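PDB 5HX0: sialidase domain-containing protein from Dyadobacter fermentans, which is of unknown function but carries a BNR-type sialidase domain of the beta-propeller class, and so may bind or process glycans. Local coordinates for residues 288-293 with 304-309; 142-147 with 163-168; 356-361 with 395-400. One frame throughout, in Å; residues are numbered along the deposited sequence. Where two conformers were deposited one is given.

Contact 1 of 3, residues 288-293 with 304-309; sequences QACIAR and WEKMGF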
ATOM      1  N   GLN A 288     -21.391  -1.495 -28.533  0.53 15.51           N
ATOM      2  CA  GLN A 288     -20.772  -1.182 -29.811  0.53 19.30           C
ATOM      3  C   GLN A 288     -19.464  -0.430 -29.589  0.53 19.96           C
ATOM      4  O   GLN A 288     -19.436   0.592 -28.896  0.53 16.26           O
ATOM      5  CB  GLN A 288     -21.725  -0.347 -30.661  0.53 21.42           C
ATOM      6  CG  GLN A 288     -21.173   0.037 -32.001  0.53 20.76           C
ATOM      7  CD  GLN A 288     -21.196  -1.100 -32.992  0.53 22.73           C
ATOM      8  OE1 GLN A 288     -20.436  -1.097 -33.950  0.53 25.79           O
ATOM      9  NE2 GLN A 288     -22.074  -2.075 -32.772  0.53 17.58           N
ATOM     10  N   ALA A 289     -18.381  -0.931 -30.184  1.00 16.67           N
ATOM     11  CA  ALA A 289     -17.097  -0.252 -30.096  1.00 17.06           C
ATOM     12  C   ALA A 289     -17.070   0.889 -31.110  1.00 20.36           C
ATOM     13  O   ALA A 289     -17.419   0.696 -32.281  1.00 18.50           O
ATOM     14  CB  ALA A 289     -15.966  -1.247 -30.363  1.00 16.22           C
ATOM     15  N   CYS A 290     -16.673   2.079 -30.675  1.00 14.94           N
ATOM     16  CA  CYS A 290     -16.758   3.246 -31.546  1.00 18.84           C
ATOM     17  C   CYS A 290     -15.387   3.873 -31.781  1.00 19.90           C
ATOM     18  O   CYS A 290     -14.395   3.550 -31.120  1.00 18.22           O
ATOM     19  CB  CYS A 290     -17.722   4.292 -30.967  1.00 22.21           C
ATOM     20  SG  CYS A 290     -19.445   3.712 -31.006  1.00 21.54           S
ATOM     21  N   ILE A 291     -15.347   4.796 -32.740  1.00 12.76           N
ATOM     22  CA  ILE A 291     -14.103   5.466 -33.109  1.00 17.36           C
ATOM     23  C   ILE A 291     -14.411   6.937 -33.352  1.00 18.40           C
ATOM     24  O   ILE A 291     -15.497   7.286 -33.829  1.00 21.26           O
ATOM     25  CB  ILE A 291     -13.462   4.799 -34.352  1.00 17.80           C
ATOM     26  CG1 ILE A 291     -12.067   5.353 -34.632  1.00 21.06           C
ATOM     27  CG2 ILE A 291     -14.389   4.940 -35.586  1.00 22.51           C
ATOM     28  CD1 ILE A 291     -11.303   4.610 -35.740  1.00 17.05           C
ATOM     29  N   ALA A 292     -13.476   7.803 -32.980  1.00 16.85           N
ATOM     30  CA  ALA A 292     -13.549   9.212 -33.334  1.00 25.74           C
ATOM     31  C   ALA A 292     -12.183   9.644 -33.846  1.00 22.48           C
ATOM     32  O   ALA A 292     -11.148   9.163 -33.368  1.00 18.39           O
ATOM     33  CB  ALA A 292     -13.993  10.075 -32.136  1.00 18.33           C
ATOM     34  N   ARG A 293     -12.180  10.557 -34.822  1.00 21.68           N
ATOM     35  CA  ARG A 293     -10.964  10.936 -35.528  1.00 20.29           C
ATOM     36  C   ARG A 293     -10.788  12.456 -35.568  1.00 24.80           C
ATOM     37  O   ARG A 293     -11.763  13.208 -35.673  1.00 20.81           O
ATOM     38  CB  ARG A 293     -10.977  10.362 -36.970  1.00 22.39           C
ATOM     39  CG  ARG A 293      -9.733  10.702 -37.786  1.00 18.69           C
ATOM     40  CD  ARG A 293      -9.817  10.061 -39.189  1.00 20.59           C
ATOM     41  NE  ARG A 293      -9.945   8.605 -39.106  1.00 19.70           N
ATOM     42  CZ  ARG A 293      -8.948   7.746 -39.304  1.00 24.00           C
ATOM     43  NH1 ARG A 293      -7.735   8.189 -39.612  1.00 21.89           N
ATOM     44  NH2 ARG A 293      -9.166   6.436 -39.210  1.00 18.39           N
ATOM     45  N   TRP A 304     -18.373  10.897 -33.985  1.00 23.57           N
ATOM     46  CA  TRP A 304     -17.988   9.526 -33.647  1.00 21.15           C
ATOM     47  C   TRP A 304     -18.792   8.542 -34.502  1.00 22.96           C
ATOM     48  O   TRP A 304     -19.913   8.834 -34.927  1.00 25.76           O
ATOM     49  CB  TRP A 304     -18.192   9.252 -32.149  1.00 15.25           C
ATOM     50  CG  TRP A 304     -19.601   9.497 -31.674  1.00 22.65           C
ATOM     51  CD1 TRP A 304     -20.132  10.687 -31.212  1.00 30.76           C
ATOM     52  CD2 TRP A 304     -20.668   8.548 -31.638  1.00 24.09           C
ATOM     53  NE1 TRP A 304     -21.456  10.519 -30.884  1.00 23.79           N
ATOM     54  CE2 TRP A 304     -21.812   9.219 -31.144  1.00 27.66           C
ATOM     55  CE3 TRP A 304     -20.771   7.194 -31.977  1.00 25.95           C
ATOM     56  CZ2 TRP A 304     -23.042   8.574 -30.976  1.00 23.01           C
ATOM     57  CZ3 TRP A 304     -21.993   6.558 -31.812  1.00 22.72           C
ATOM     58  CH2 TRP A 304     -23.110   7.250 -31.311  1.00 24.42           C
ATOM     59  N   GLU A 305     -18.199   7.375 -34.784  1.00 21.07           N
ATOM     60  CA  GLU A 305     -18.828   6.344 -35.618  1.00 23.78           C
ATOM     61  C   GLU A 305     -18.812   4.998 -34.910  1.00 26.50           C
ATOM     62  O   GLU A 305     -17.860   4.672 -34.198  1.00 19.73           O
ATOM     63  CB  GLU A 305     -18.098   6.118 -36.952  1.00 28.35           C
ATOM     64  CG  GLU A 305     -17.897   7.302 -37.851  1.00 41.25           C
ATOM     65  CD  GLU A 305     -17.036   6.931 -39.064  1.00 47.72           C
ATOM     66  OE1 GLU A 305     -17.131   5.772 -39.531  1.00 39.00           O
ATOM     67  OE2 GLU A 305     -16.254   7.786 -39.537  1.00 55.53           O
ATOM     68  N   LYS A 306     -19.827   4.178 -35.180  1.00 19.98           N
ATOM     69  CA  LYS A 306     -19.735   2.763 -34.816  1.00 25.04           C
ATOM     70  C   LYS A 306     -18.722   2.061 -35.715  1.00 23.82           C
ATOM     71  O   LYS A 306     -18.742   2.231 -36.944  1.00 22.02           O
ATOM     72  CB  LYS A 306     -21.095   2.075 -34.947  1.00 23.73           C
ATOM     73  CG  LYS A 306     -22.201   2.672 -34.107  1.00 30.05           C
ATOM     74  CD  LYS A 306     -23.498   1.952 -34.373  1.00 31.93           C
ATOM     75  CE  LYS A 306     -24.626   2.952 -34.499  1.00 40.56           C
ATOM     76  NZ  LYS A 306     -25.898   2.278 -34.809  1.00 45.98           N
HETATM   77  N   MSE A 307     -17.856   1.256 -35.119  1.00 13.96           N
HETATM   78  CA  MSE A 307     -16.917   0.479 -35.926  1.00 18.68           C
HETATM   79  C   MSE A 307     -17.555  -0.758 -36.544  1.00 22.63           C
HETATM   80  O   MSE A 307     -17.023  -1.316 -37.510  1.00 23.12           O
HETATM   81  CB  MSE A 307     -15.692   0.097 -35.096  1.00 15.53           C
HETATM   82  CG  MSE A 307     -14.780   1.294 -34.930  1.00 19.28           C
HETATM   83 SE   MSE A 307     -12.983   0.788 -34.372  0.69 19.67          SE
HETATM   84  CE  MSE A 307     -13.478   0.419 -32.547  1.00 15.95           C
ATOM     85  N   GLY A 308     -18.701  -1.171 -36.012  1.00 22.72           N
ATOM     86  CA  GLY A 308     -19.434  -2.305 -36.545  1.00 20.21           C
ATOM     87  C   GLY A 308     -19.264  -3.607 -35.795  1.00 23.51           C
ATOM     88  O   GLY A 308     -19.600  -4.658 -36.345  1.00 21.69           O
ATOM     89  N   PHE A 309     -18.755  -3.581 -34.566  1.00 19.12           N
ATOM     90  CA  PHE A 309     -18.620  -4.807 -33.786  1.00 15.57           C
ATOM     91  C   PHE A 309     -18.749  -4.482 -32.302  1.00 21.09           C
ATOM     92  O   PHE A 309     -18.659  -3.319 -31.896  1.00 22.06           O
ATOM     93  CB  PHE A 309     -17.292  -5.513 -34.069  1.00 17.08           C
ATOM     94  CG  PHE A 309     -16.057  -4.711 -33.679  1.00 18.96           C
ATOM     95  CD1 PHE A 309     -15.445  -3.858 -34.591  1.00 18.38           C
ATOM     96  CD2 PHE A 309     -15.490  -4.852 -32.418  1.00 17.35           C
ATOM     97  CE1 PHE A 309     -14.300  -3.139 -34.236  1.00 20.35           C
ATOM     98  CE2 PHE A 309     -14.334  -4.143 -32.048  1.00 20.17           C
ATOM     99  CZ  PHE A 309     -13.743  -3.282 -32.953  1.00 15.63           C
TER

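Contact 2 of 3, residues 142-147 with 163-168; sequences YGWAFL and GGAVFL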
ATOM      1  N   TYR A 142      -6.412   5.814 -11.057  1.00 10.86           N
ATOM      2  CA  TYR A 142      -7.476   6.565 -10.401  1.00 12.33           C
ATOM      3  C   TYR A 142      -7.903   5.766  -9.179  1.00 13.60           C
ATOM      4  O   TYR A 142      -7.528   4.604  -9.026  1.00 11.56           O
ATOM      5  CB  TYR A 142      -8.656   6.855 -11.335  1.00  9.71           C
ATOM      6  CG  TYR A 142      -9.240   5.664 -12.095  1.00 11.84           C
ATOM      7  CD1 TYR A 142     -10.310   4.953 -11.569  1.00 12.55           C
ATOM      8  CD2 TYR A 142      -8.758   5.301 -13.359  1.00  9.84           C
ATOM      9  CE1 TYR A 142     -10.887   3.899 -12.258  1.00 13.97           C
ATOM     10  CE2 TYR A 142      -9.331   4.225 -14.059  1.00 14.02           C
ATOM     11  CZ  TYR A 142     -10.392   3.535 -13.486  1.00 19.88           C
ATOM     12  OH  TYR A 142     -10.990   2.471 -14.131  1.00 26.18           O
ATOM     13  N   GLY A 143      -8.656   6.413  -8.276  1.00 10.41           N
ATOM     14  CA  GLY A 143      -8.823   5.880  -6.937  1.00 10.23           C
ATOM     15  C   GLY A 143     -10.239   5.934  -6.389  1.00 15.34           C
ATOM     16  O   GLY A 143     -11.114   6.668  -6.884  1.00 12.26           O
ATOM     17  N   TRP A 144     -10.426   5.162  -5.304  1.00 11.60           N
ATOM     18  CA  TRP A 144     -11.669   5.049  -4.548  1.00 14.05           C
ATOM     19  C   TRP A 144     -11.369   5.218  -3.069  1.00 17.46           C
ATOM     20  O   TRP A 144     -10.481   4.539  -2.540  1.00 15.48           O
ATOM     21  CB  TRP A 144     -12.323   3.669  -4.749  1.00 12.87           C
ATOM     22  CG  TRP A 144     -12.848   3.455  -6.119  1.00 19.80           C
ATOM     23  CD1 TRP A 144     -12.248   2.764  -7.138  1.00 15.64           C
ATOM     24  CD2 TRP A 144     -14.098   3.943  -6.634  1.00 15.03           C
ATOM     25  NE1 TRP A 144     -13.060   2.794  -8.260  1.00 17.62           N
ATOM     26  CE2 TRP A 144     -14.196   3.510  -7.972  1.00 18.50           C
ATOM     27  CE3 TRP A 144     -15.137   4.709  -6.091  1.00 14.13           C
ATOM     28  CZ2 TRP A 144     -15.305   3.807  -8.776  1.00 16.55           C
ATOM     29  CZ3 TRP A 144     -16.233   5.002  -6.881  1.00 14.00           C
ATOM     30  CH2 TRP A 144     -16.311   4.555  -8.211  1.00 17.36           C
ATOM     31  N   ALA A 145     -12.130   6.071  -2.389  1.00 11.75           N
ATOM     32  CA  ALA A 145     -11.957   6.241  -0.953  1.00 14.38           C
ATOM     33  C   ALA A 145     -13.102   5.572  -0.203  1.00 15.12           C
ATOM     34  O   ALA A 145     -14.192   5.368  -0.742  1.00 15.78           O
ATOM     35  CB  ALA A 145     -11.862   7.736  -0.594  1.00 14.68           C
ATOM     36  N   PHE A 146     -12.854   5.227   1.061  1.00 13.29           N
ATOM     37  CA  PHE A 146     -13.837   4.488   1.848  1.00 14.05           C
ATOM     38  C   PHE A 146     -14.118   5.291   3.105  1.00 14.79           C
ATOM     39  O   PHE A 146     -13.279   5.364   4.000  1.00 17.48           O
ATOM     40  CB  PHE A 146     -13.340   3.069   2.144  1.00 14.41           C
ATOM     41  CG  PHE A 146     -13.206   2.237   0.885  1.00 18.20           C
ATOM     42  CD1 PHE A 146     -12.125   2.416   0.035  1.00 15.88           C
ATOM     43  CD2 PHE A 146     -14.205   1.354   0.517  1.00 19.63           C
ATOM     44  CE1 PHE A 146     -12.026   1.689  -1.175  1.00 17.53           C
ATOM     45  CE2 PHE A 146     -14.110   0.616  -0.668  1.00 19.95           C
ATOM     46  CZ  PHE A 146     -13.008   0.788  -1.513  1.00 16.98           C
ATOM     47  N   LEU A 147     -15.298   5.890   3.164  1.00 14.53           N
ATOM     48  CA  LEU A 147     -15.610   6.868   4.190  1.00 19.06           C
ATOM     49  C   LEU A 147     -16.550   6.277   5.225  1.00 18.68           C
ATOM     50  O   LEU A 147     -17.302   5.337   4.952  1.00 18.76           O
ATOM     51  CB  LEU A 147     -16.248   8.119   3.579  1.00 17.46           C
ATOM     52  CG  LEU A 147     -15.301   9.210   3.080  1.00 21.56           C
ATOM     53  CD1 LEU A 147     -14.382   8.685   1.998  1.00 17.61           C
ATOM     54  CD2 LEU A 147     -16.123  10.401   2.557  1.00 26.19           C
ATOM     55  N   GLY A 163     -20.284   0.735  -5.023  1.00 24.99           N
ATOM     56  CA  GLY A 163     -19.819  -0.307  -4.120  1.00 27.01           C
ATOM     57  C   GLY A 163     -19.508   0.201  -2.730  1.00 29.76           C
ATOM     58  O   GLY A 163     -18.673  -0.385  -2.025  1.00 26.76           O
ATOM     59  N   GLY A 164     -20.161   1.279  -2.316  1.00 24.71           N
ATOM     60  CA  GLY A 164     -19.904   1.871  -1.022  1.00 22.60           C
ATOM     61  C   GLY A 164     -18.678   2.754  -0.965  1.00 20.94           C
ATOM     62  O   GLY A 164     -18.357   3.259   0.110  1.00 23.83           O
ATOM     63  N   ALA A 165     -18.007   2.979  -2.089  1.00 17.11           N
ATOM     64  CA  ALA A 165     -16.805   3.795  -2.161  1.00 18.14           C
ATOM     65  C   ALA A 165     -17.090   5.096  -2.908  1.00 15.00           C
ATOM     66  O   ALA A 165     -17.987   5.161  -3.750  1.00 20.69           O
ATOM     67  CB  ALA A 165     -15.676   3.027  -2.862  1.00 17.27           C
ATOM     68  N   VAL A 166     -16.320   6.135  -2.590  1.00 12.43           N
ATOM     69  CA  VAL A 166     -16.484   7.457  -3.189  1.00 14.44           C
ATOM     70  C   VAL A 166     -15.300   7.724  -4.107  1.00 14.08           C
ATOM     71  O   VAL A 166     -14.140   7.621  -3.690  1.00 16.51           O
ATOM     72  CB  VAL A 166     -16.620   8.552  -2.119  1.00 18.24           C
ATOM     73  CG1 VAL A 166     -16.814   9.922  -2.775  1.00 14.33           C
ATOM     74  CG2 VAL A 166     -17.781   8.224  -1.187  1.00 15.86           C
ATOM     75  N   PHE A 167     -15.602   8.092  -5.345  1.00 11.59           N
ATOM     76  CA  PHE A 167     -14.601   8.200  -6.400  1.00 13.82           C
ATOM     77  C   PHE A 167     -13.578   9.297  -6.097  1.00 18.33           C
ATOM     78  O   PHE A 167     -13.928  10.385  -5.626  1.00 17.98           O
ATOM     79  CB  PHE A 167     -15.329   8.480  -7.721  1.00 13.10           C
ATOM     80  CG  PHE A 167     -14.489   8.274  -8.953  1.00 12.26           C
ATOM     81  CD1 PHE A 167     -13.576   7.253  -9.016  1.00 16.70           C
ATOM     82  CD2 PHE A 167     -14.668   9.083 -10.069  1.00 19.39           C
ATOM     83  CE1 PHE A 167     -12.804   7.060 -10.172  1.00 19.22           C
ATOM     84  CE2 PHE A 167     -13.913   8.905 -11.215  1.00 17.97           C
ATOM     85  CZ  PHE A 167     -12.978   7.891 -11.263  1.00 17.39           C
ATOM     86  N   LEU A 168     -12.299   9.017  -6.366  1.00 11.54           N
ATOM     87  CA  LEU A 168     -11.266  10.047  -6.207  1.00 11.22           C
ATOM     88  C   LEU A 168     -10.759  10.620  -7.522  1.00 15.02           C
ATOM     89  O   LEU A 168     -10.017  11.616  -7.498  1.00 15.76           O
ATOM     90  CB  LEU A 168     -10.056   9.506  -5.433  1.00 13.46           C
ATOM     91  CG  LEU A 168     -10.267   9.088  -3.981  1.00 15.96           C
ATOM     92  CD1 LEU A 168      -9.036   8.298  -3.489  1.00 12.35           C
ATOM     93  CD2 LEU A 168     -10.512  10.336  -3.126  1.00 19.50           C
TER
HETATM   94  O   HOH W   1     -17.361   5.483   1.252  1.00 23.56           O

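Contact 3 of 3, residues 356-361 with 395-400; sequences VLRTDG and AGSILE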
ATOM      1  N   VAL A 356      -9.827 -14.350 -33.113  1.00 13.75           N
ATOM      2  CA  VAL A 356     -10.411 -14.768 -31.836  1.00 20.00           C
ATOM      3  C   VAL A 356      -9.312 -15.416 -31.006  1.00 18.82           C
ATOM      4  O   VAL A 356      -8.820 -16.497 -31.347  1.00 18.39           O
ATOM      5  CB  VAL A 356     -11.618 -15.702 -32.029  1.00 21.63           C
ATOM      6  CG1 VAL A 356     -12.230 -16.042 -30.673  1.00 20.68           C
ATOM      7  CG2 VAL A 356     -12.683 -15.026 -32.920  1.00 18.64           C
ATOM      8  N   LEU A 357      -8.917 -14.769 -29.902  1.00 17.36           N
ATOM      9  CA  LEU A 357      -7.794 -15.290 -29.119  1.00 15.28           C
ATOM     10  C   LEU A 357      -8.225 -16.235 -27.994  1.00 17.94           C
ATOM     11  O   LEU A 357      -7.513 -17.198 -27.689  1.00 15.06           O
ATOM     12  CB  LEU A 357      -6.968 -14.136 -28.527  1.00 13.27           C
ATOM     13  CG  LEU A 357      -6.345 -13.167 -29.537  1.00 18.77           C
ATOM     14  CD1 LEU A 357      -5.638 -12.033 -28.817  1.00 19.98           C
ATOM     15  CD2 LEU A 357      -5.375 -13.903 -30.470  1.00 25.95           C
ATOM     16  N   ARG A 358      -9.361 -15.979 -27.352  1.00 13.16           N
ATOM     17  CA  ARG A 358      -9.826 -16.801 -26.236  1.00 14.33           C
ATOM     18  C   ARG A 358     -11.336 -16.904 -26.309  1.00 15.19           C
ATOM     19  O   ARG A 358     -12.014 -15.912 -26.593  1.00 20.95           O
ATOM     20  CB  ARG A 358      -9.446 -16.222 -24.845  1.00 11.43           C
ATOM     21  CG  ARG A 358      -7.960 -16.062 -24.565  1.00 16.48           C
ATOM     22  CD  ARG A 358      -7.271 -17.410 -24.377  1.00 16.14           C
ATOM     23  NE  ARG A 358      -7.630 -18.127 -23.158  1.00 16.97           N
ATOM     24  CZ  ARG A 358      -6.853 -18.194 -22.077  1.00 17.84           C
ATOM     25  NH1 ARG A 358      -5.683 -17.566 -22.046  1.00 16.70           N
ATOM     26  NH2 ARG A 358      -7.237 -18.899 -21.032  1.00 17.31           N
ATOM     27  N   THR A 359     -11.858 -18.104 -26.048  1.00 15.71           N
ATOM     28  CA  THR A 359     -13.295 -18.341 -25.958  1.00 14.35           C
ATOM     29  C   THR A 359     -13.681 -19.046 -24.667  1.00 22.29           C
ATOM     30  O   THR A 359     -14.860 -19.388 -24.496  1.00 22.22           O
ATOM     31  CB  THR A 359     -13.790 -19.193 -27.147  1.00 21.66           C
ATOM     32  OG1 THR A 359     -13.071 -20.429 -27.165  1.00 18.83           O
ATOM     33  CG2 THR A 359     -13.556 -18.480 -28.476  1.00 19.69           C
ATOM     34  N   ASP A 360     -12.728 -19.280 -23.759  1.00 18.55           N
ATOM     35  CA  ASP A 360     -12.920 -20.159 -22.608  1.00 19.36           C
ATOM     36  C   ASP A 360     -13.167 -19.408 -21.302  1.00 18.89           C
ATOM     37  O   ASP A 360     -12.954 -19.973 -20.218  1.00 17.43           O
ATOM     38  CB  ASP A 360     -11.707 -21.085 -22.452  1.00 21.74           C
ATOM     39  CG  ASP A 360     -10.376 -20.321 -22.335  1.00 23.87           C
ATOM     40  OD1 ASP A 360     -10.203 -19.280 -23.011  1.00 20.49           O
ATOM     41  OD2 ASP A 360      -9.494 -20.774 -21.569  1.00 21.31           O
ATOM     42  N   GLY A 361     -13.604 -18.152 -21.364  1.00 16.31           N
ATOM     43  CA  GLY A 361     -13.792 -17.392 -20.132  1.00 15.19           C
ATOM     44  C   GLY A 361     -14.951 -17.926 -19.306  1.00 22.28           C
ATOM     45  O   GLY A 361     -15.949 -18.421 -19.836  1.00 22.92           O
ATOM     46  N   ALA A 395      -3.103 -13.044 -17.890  1.00  8.84           N
ATOM     47  CA  ALA A 395      -2.767 -14.054 -18.880  1.00 12.94           C
ATOM     48  C   ALA A 395      -2.372 -13.338 -20.169  1.00 13.58           C
ATOM     49  O   ALA A 395      -2.420 -12.105 -20.263  1.00  9.42           O
ATOM     50  CB  ALA A 395      -3.945 -15.002 -19.110  1.00 14.47           C
ATOM     51  N   GLY A 396      -1.998 -14.112 -21.173  1.00 11.66           N
ATOM     52  CA  GLY A 396      -1.662 -13.517 -22.447  1.00 16.43           C
ATOM     53  C   GLY A 396      -1.716 -14.545 -23.552  1.00 17.82           C
ATOM     54  O   GLY A 396      -1.729 -15.760 -23.315  1.00 16.46           O
ATOM     55  N   SER A 397      -1.767 -14.033 -24.770  1.00 13.30           N
ATOM     56  CA  SER A 397      -1.672 -14.833 -25.977  1.00 13.20           C
ATOM     57  C   SER A 397      -0.490 -14.293 -26.765  1.00 12.94           C
ATOM     58  O   SER A 397      -0.414 -13.086 -27.012  1.00 16.26           O
ATOM     59  CB  SER A 397      -2.952 -14.737 -26.808  1.00 12.87           C
ATOM     60  OG  SER A 397      -4.065 -15.277 -26.122  1.00 14.34           O
ATOM     61  N   ILE A 398       0.422 -15.170 -27.164  1.00 15.19           N
ATOM     62  CA  ILE A 398       1.546 -14.769 -28.001  1.00 14.63           C
ATOM     63  C   ILE A 398       1.180 -15.014 -29.464  1.00 19.46           C
ATOM     64  O   ILE A 398       0.839 -16.138 -29.849  1.00 20.37           O
ATOM     65  CB  ILE A 398       2.821 -15.520 -27.607  1.00 16.70           C
ATOM     66  CG1 ILE A 398       3.193 -15.160 -26.154  1.00 18.61           C
ATOM     67  CG2 ILE A 398       3.961 -15.138 -28.536  1.00 17.66           C
ATOM     68  CD1 ILE A 398       4.417 -15.894 -25.626  1.00 21.28           C
ATOM     69  N   LEU A 399       1.254 -13.958 -30.274  1.00 13.44           N
ATOM     70  CA  LEU A 399       0.907 -14.001 -31.690  1.00 12.46           C
ATOM     71  C   LEU A 399       2.156 -13.874 -32.552  1.00 21.79           C
ATOM     72  O   LEU A 399       3.075 -13.114 -32.226  1.00 22.84           O
ATOM     73  CB  LEU A 399      -0.045 -12.861 -32.057  1.00 22.86           C
ATOM     74  CG  LEU A 399      -1.336 -12.783 -31.264  1.00 23.48           C
ATOM     75  CD1 LEU A 399      -2.257 -11.739 -31.890  1.00 27.88           C
ATOM     76  CD2 LEU A 399      -1.959 -14.160 -31.242  1.00 26.83           C
ATOM     77  N   GLU A 400       2.177 -14.608 -33.664  1.00 21.94           N
ATOM     78  CA  GLU A 400       3.165 -14.406 -34.716  1.00 20.30           C
ATOM     79  C   GLU A 400       2.493 -13.598 -35.825  1.00 18.09           C
ATOM     80  O   GLU A 400       1.474 -14.028 -36.379  1.00 23.98           O
ATOM     81  CB  GLU A 400       3.688 -15.742 -35.248  1.00 24.88           C
ATOM     82  CG  GLU A 400       4.864 -15.604 -36.210  1.00 36.16           C
ATOM     83  CD  GLU A 400       5.137 -16.880 -36.992  1.00 46.58           C
ATOM     84  OE1 GLU A 400       4.260 -17.296 -37.792  1.00 49.28           O
ATOM     85  OE2 GLU A 400       6.223 -17.468 -36.794  1.00 47.77           O
TER

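Contact 1 of 3, residues 288-293 with 304-309
The methyl of Ala289 touches two side chains of 304-309, the CE methyl of Met307, a selenomethionine, and the ring of Phe309, both on one side of it. Ala289 CB lies 4.2 Å from the Phe309 ring centroid and 29° off the ring normal, an off-centre CH-pi contact. Ile291 extends this apolar surface, its CG2 branch 3.7 Å from Met307 CG, and the two side chains cross at about a right angle. A turn at chi3 (-75°) folds CE of Met307 back toward Ala289. Phe349 and Leu326 add further apolar cover to Met307. Cys290 SG approaches Trp304 CE3 at 3.9 Å, an oblique sulfur-aromatic contact.

Behind these side chains is the hairpin of strands 288-294 and 305-307, the last two strands of a four-stranded antiparallel sheet, consistent with one blade of a beta-propeller. Ile291 and Glu305 form its hydrogen-bonded pair, N to O in both directions; Cys290 and Lys306 are the neighbouring non-hydrogen-bonded pair. Met307 N to Ala289 O (2.9 Å) and Ala289 N to Phe309 O (3.0 Å) carry the ladder to the corner where the chain leaves the blade.

At the polar edge, in one of its two conformers, Gln288 reaches over this corner: Gly308 N donates to Gln288 OE1 at 2.7 Å, bent at the hydrogen (133°), and Lys306 crosses the Gln288 chain. Both contacts are doubtful as permanent features.

Contact 2 of 3, residues 142-147 with 163-168
Phe167 lies against Trp144, its CD1 over one face of the indole, 3.7 Å above the plane and offset toward the rim. The planes meet obliquely, at 44°. Phe167 CG stands anti to the backbone N (chi1 -165°), which carries the ring to the Trp144 face, and Phe167 CB adds a contact to Trp144 CZ3 at 3.7 Å. One atom further round the rim, the Phe167 ring receives Tyr142 CD1 at its edge, in plane, 3.6 Å from Phe167 CE1, so Tyr142, Trp144 and Phe167 form an aromatic cluster. Ala165 contributes a second apolar point: its CB lies over one face of Phe146, 3.9 Å from the ring centroid, and also touches Trp144 CE3.

The backbone that sets these groups side by side is an antiparallel pairing of strands 137-145 and 165-175, neighbours in an antiparallel sheet, consistent with a propeller blade. Trp144 and Phe167 are a non-hydrogen-bonded pair with their side chains on the same face; Ala145 and Val166, on the other face, exchange two backbone bonds, of which Ala145 N to Val166 O is nearly straight. Leu168 N reaches Gly143 O at 2.7 Å from 40° out of the carbonyl plane. Leu168 CD2 packs on Ala145 CB at 3.9 Å.

Beyond the last rung, a water takes a bond from Leu147 N and gives one to Gly164 O, extending the link between the two chains. Tyr207 lies edge-to-face with Phe167 and also meets Tyr142, whose side chain is about 3 Å from a bound acetate. Arg81 of the second subunit bonds to Phe146 O, and Phe84 of that subunit packs on Ala145 and Leu147.

Contact 3 of 3, residues 356-361 with 395-400
Ser397 OG, 3.9 Å from Leu357 CB, is gripped from outside the two segments by hydrogen bonds with Asp47 and with the hydroxyl of Tyr383, which is also bonded to Arg358 NH1. That hydroxyl thus joins the polar ends of Arg358 and Ser397, although no hydrogen bond runs directly between segments 356-361 and 395-400.

Within its own segment Arg358 holds Asp360 side-on through NE and NH2, one nitrogen to each carboxylate oxygen. NE to OD1 of Asp360 measures 2.8 Å and is nearly straight at the hydrogen (174°); both oxygens use their syn lone pairs, and OD1 lies in the guanidinium plane. Bends at all three of its first side-chain torsions, each near -60° to -70°, curl Arg358 back so that NE and NH2 face the carboxylate of Asp360.

Apolar contact is made by Leu357 and Leu399, whose CD2 methyls meet at 3.5 Å as the two side chains cross obliquely. The segments belong to different four-stranded antiparallel sheets, consistent with two adjacent blades of a propeller, 354-358 being an outermost strand of one and 393-401 an inner strand of the other. Their axes are 8.2 Å apart, and side chains rather than a backbone ladder span the gap. Leu357 and Arg358 both face Ile337 in a classic beta bulge, and both their side chains point toward 395-400. With two nitrogens paired to Asp360 and the third bonded to the tyrosine, the rotation of the guanidinium is fixed, and its positive charge is probably largely balanced by Asp360.

In the fold
The contacts involve four sheets: contacts 1 and 2 each pair neighbouring strands within one, and contact 3 joins side chains of two more, including the one that brings strand 42-51 beside 393-401 near the chain's two ends, as in the ring closure of a propeller. They follow one another along the chain in the order 2, 1, 3 and do not touch. Centres of contacts 1 and 3 lie 23 Å apart; contact 2 is 31 Å from contact 1 and 32 Å from contact 3, on the opposite side of the chain's centre from the latter. Contact 2 also borders bound acetate and tetraethylene glycol, probably from the crystallisation liquor, and the second subunit.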